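Local coordinates for protein D-alanine--D-alanine ligase (Acinetobacter baumannii ACICU, PDB 5D8D) that joins two D-alanine molecules at the expense of ATP to make the D-alanyl-D-alanine dipeptide used in peptidoglycan synthesis, at residues R182-S187 with K233-L238. Residues are numbered along the deposited sequence; the frame is centred on the assembly and turned at random.
Sequences REFTIS and KKLQAL
L235 reaches from the helix to the strand with a single methyl: its CD1 lies 3.6 Å from I186 CD1 and 4.0 Å from I186 CG1. The same carbon also stands 4.1 Å from F184 CB and approaches the ring obliquely; one leucine methyl thereby rests against two residues, i and i+2, on the strand face turned to the helix. I186 meets it with the longer arm of its side chain; chi1 of -63° puts CG1 anti to the carbonyl carbon, and chi2 of 87° carries CD1 to L235. One residue on, Q236 makes a looser contact, its CG 4.5 Å from the other branch of I186, CG2. Q236 NE2 gives a weak hydrogen bond to L194 O on strand 192-198. No hydrogen bond crosses the interface, an apolar packing of helix on sheet with segment axes 9.5 Å apart. T185 points away from the helix, and its OG1 is hydrogen-bonded to D255 OD1, a predicted magnesium ligand, on the other face of the sheet. Within the ATP-grasp region, helix 229-245 packs against the antiparallel sheet in which strand 181-189 lies between 192-198 and 252-259; V196 also touches F184 and I186, while F264 of strand 264-270 touches L235.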
loop_
_atom_site.group_PDB
_atom_site.type_symbol
_atom_site.label_atom_id
_atom_site.label_comp_id
_atom_site.label_asym_id
_atom_site.label_seq_id
_atom_site.Cartn_x
_atom_site.Cartn_y
_atom_site.Cartn_z
ATOM N N ARG A 182 1.016 -28.874 -6.576
ATOM C CA ARG A 182 2.194 -28.739 -5.741
ATOM C C ARG A 182 2.538 -27.253 -5.595
ATOM O O ARG A 182 2.338 -26.471 -6.530
ATOM C CB ARG A 182 3.332 -29.480 -6.428
ATOM C CG ARG A 182 3.045 -30.966 -6.640
ATOM C CD ARG A 182 4.227 -31.657 -7.275
ATOM N NE ARG A 182 4.563 -31.137 -8.596
ATOM C CZ ARG A 182 5.678 -31.448 -9.268
ATOM N NH1 ARG A 182 6.575 -32.283 -8.752
ATOM N NH2 ARG A 182 5.908 -30.941 -10.477
ATOM N N GLU A 183 3.036 -26.876 -4.421
ATOM C CA GLU A 183 3.330 -25.492 -4.086
ATOM C C GLU A 183 4.819 -25.255 -4.094
ATOM O O GLU A 183 5.574 -26.075 -3.587
ATOM C CB GLU A 183 2.769 -25.162 -2.716
ATOM C CG GLU A 183 2.662 -23.671 -2.473
ATOM C CD GLU A 183 2.091 -23.331 -1.120
ATOM O OE1 GLU A 183 1.321 -24.173 -0.600
ATOM O OE2 GLU A 183 2.403 -22.209 -0.608
ATOM N N PHE A 184 5.222 -24.134 -4.682
ATOM C CA PHE A 184 6.624 -23.745 -4.823
ATOM C C PHE A 184 6.902 -22.362 -4.255
ATOM O O PHE A 184 5.987 -21.562 -4.185
ATOM C CB PHE A 184 7.002 -23.762 -6.297
ATOM C CG PHE A 184 6.776 -25.084 -6.930
ATOM C CD1 PHE A 184 5.518 -25.429 -7.420
ATOM C CD2 PHE A 184 7.796 -26.023 -6.985
ATOM C CE1 PHE A 184 5.296 -26.666 -8.003
ATOM C CE2 PHE A 184 7.580 -27.267 -7.569
ATOM C CZ PHE A 184 6.331 -27.592 -8.075
ATOM N N THR A 185 8.144 -22.093 -3.818
ATOM C CA THR A 185 8.561 -20.736 -3.482
ATOM C C THR A 185 9.715 -20.345 -4.361
ATOM O O THR A 185 10.605 -21.127 -4.660
ATOM C CB THR A 185 8.836 -20.515 -1.983
ATOM O OG1 THR A 185 8.739 -19.112 -1.672
ATOM C CG2 THR A 185 10.154 -20.953 -1.572
ATOM N N ILE A 186 9.670 -19.117 -4.830
ATOM C CA ILE A 186 10.711 -18.584 -5.707
ATOM C C ILE A 186 11.276 -17.394 -4.977
ATOM O O ILE A 186 10.582 -16.432 -4.782
ATOM C CB ILE A 186 10.108 -18.209 -7.055
ATOM C CG1 ILE A 186 9.583 -19.488 -7.688
ATOM C CG2 ILE A 186 11.157 -17.539 -7.939
ATOM C CD1 ILE A 186 8.175 -19.867 -7.302
ATOM N N SER A 187 12.522 -17.489 -4.562
ATOM C CA SER A 187 13.168 -16.458 -3.777
ATOM C C SER A 187 13.793 -15.437 -4.689
ATOM O O SER A 187 14.066 -15.718 -5.836
ATOM C CB SER A 187 14.247 -17.073 -2.885
ATOM O OG SER A 187 13.691 -18.012 -1.980
ATOM N N LYS A 233 12.284 -22.438 -15.406
ATOM C CA LYS A 233 12.670 -21.109 -15.835
ATOM C C LYS A 233 11.409 -20.304 -16.268
ATOM O O LYS A 233 11.322 -19.085 -16.031
ATOM C CB LYS A 233 13.849 -21.155 -16.816
ATOM C CG LYS A 233 13.557 -21.457 -18.260
ATOM C CD LYS A 233 14.886 -21.597 -19.037
ATOM C CE LYS A 233 14.983 -20.703 -20.289
ATOM N NZ LYS A 233 13.989 -21.023 -21.354
ATOM N N LYS A 234 10.387 -21.012 -16.754
ATOM C CA LYS A 234 9.120 -20.384 -17.040
ATOM C C LYS A 234 8.445 -19.855 -15.756
ATOM O O LYS A 234 7.906 -18.756 -15.739
ATOM C CB LYS A 234 8.220 -21.353 -17.839
ATOM C CG LYS A 234 7.140 -20.754 -18.733
ATOM C CD LYS A 234 7.433 -19.345 -19.317
ATOM C CE LYS A 234 8.661 -19.250 -20.232
ATOM N NZ LYS A 234 8.504 -20.111 -21.439
ATOM N N LEU A 235 8.477 -20.645 -14.694
ATOM C CA LEU A 235 7.960 -20.232 -13.389
ATOM C C LEU A 235 8.737 -19.023 -12.844
ATOM O O LEU A 235 8.143 -18.105 -12.309
ATOM C CB LEU A 235 8.067 -21.356 -12.365
ATOM C CG LEU A 235 6.963 -21.668 -11.359
ATOM C CD1 LEU A 235 7.608 -22.107 -10.054
ATOM C CD2 LEU A 235 5.969 -20.556 -11.085
ATOM N N GLN A 236 10.047 -19.015 -13.002
ATOM C CA GLN A 236 10.876 -17.882 -12.531
ATOM C C GLN A 236 10.568 -16.577 -13.292
ATOM O O GLN A 236 10.450 -15.523 -12.692
ATOM C CB GLN A 236 12.373 -18.214 -12.641
ATOM C CG GLN A 236 12.814 -19.321 -11.701
ATOM C CD GLN A 236 14.237 -19.762 -11.930
ATOM O OE1 GLN A 236 14.683 -19.952 -13.060
ATOM N NE2 GLN A 236 14.964 -19.939 -10.850
ATOM N N ALA A 237 10.411 -16.675 -14.608
ATOM C CA ALA A 237 9.959 -15.539 -15.440
ATOM C C ALA A 237 8.595 -15.008 -15.003
ATOM O O ALA A 237 8.381 -13.812 -14.855
ATOM C CB ALA A 237 9.902 -15.958 -16.896
ATOM N N LEU A 238 7.667 -15.907 -14.794
ATOM C CA LEU A 238 6.348 -15.530 -14.336
ATOM C C LEU A 238 6.406 -14.792 -12.989
ATOM O O LEU A 238 5.781 -13.746 -12.807
ATOM C CB LEU A 238 5.482 -16.782 -14.220
ATOM C CG LEU A 238 4.072 -16.545 -13.726
ATOM C CD1 LEU A 238 3.325 -15.775 -14.803
ATOM C CD2 LEU A 238 3.374 -17.860 -13.370
#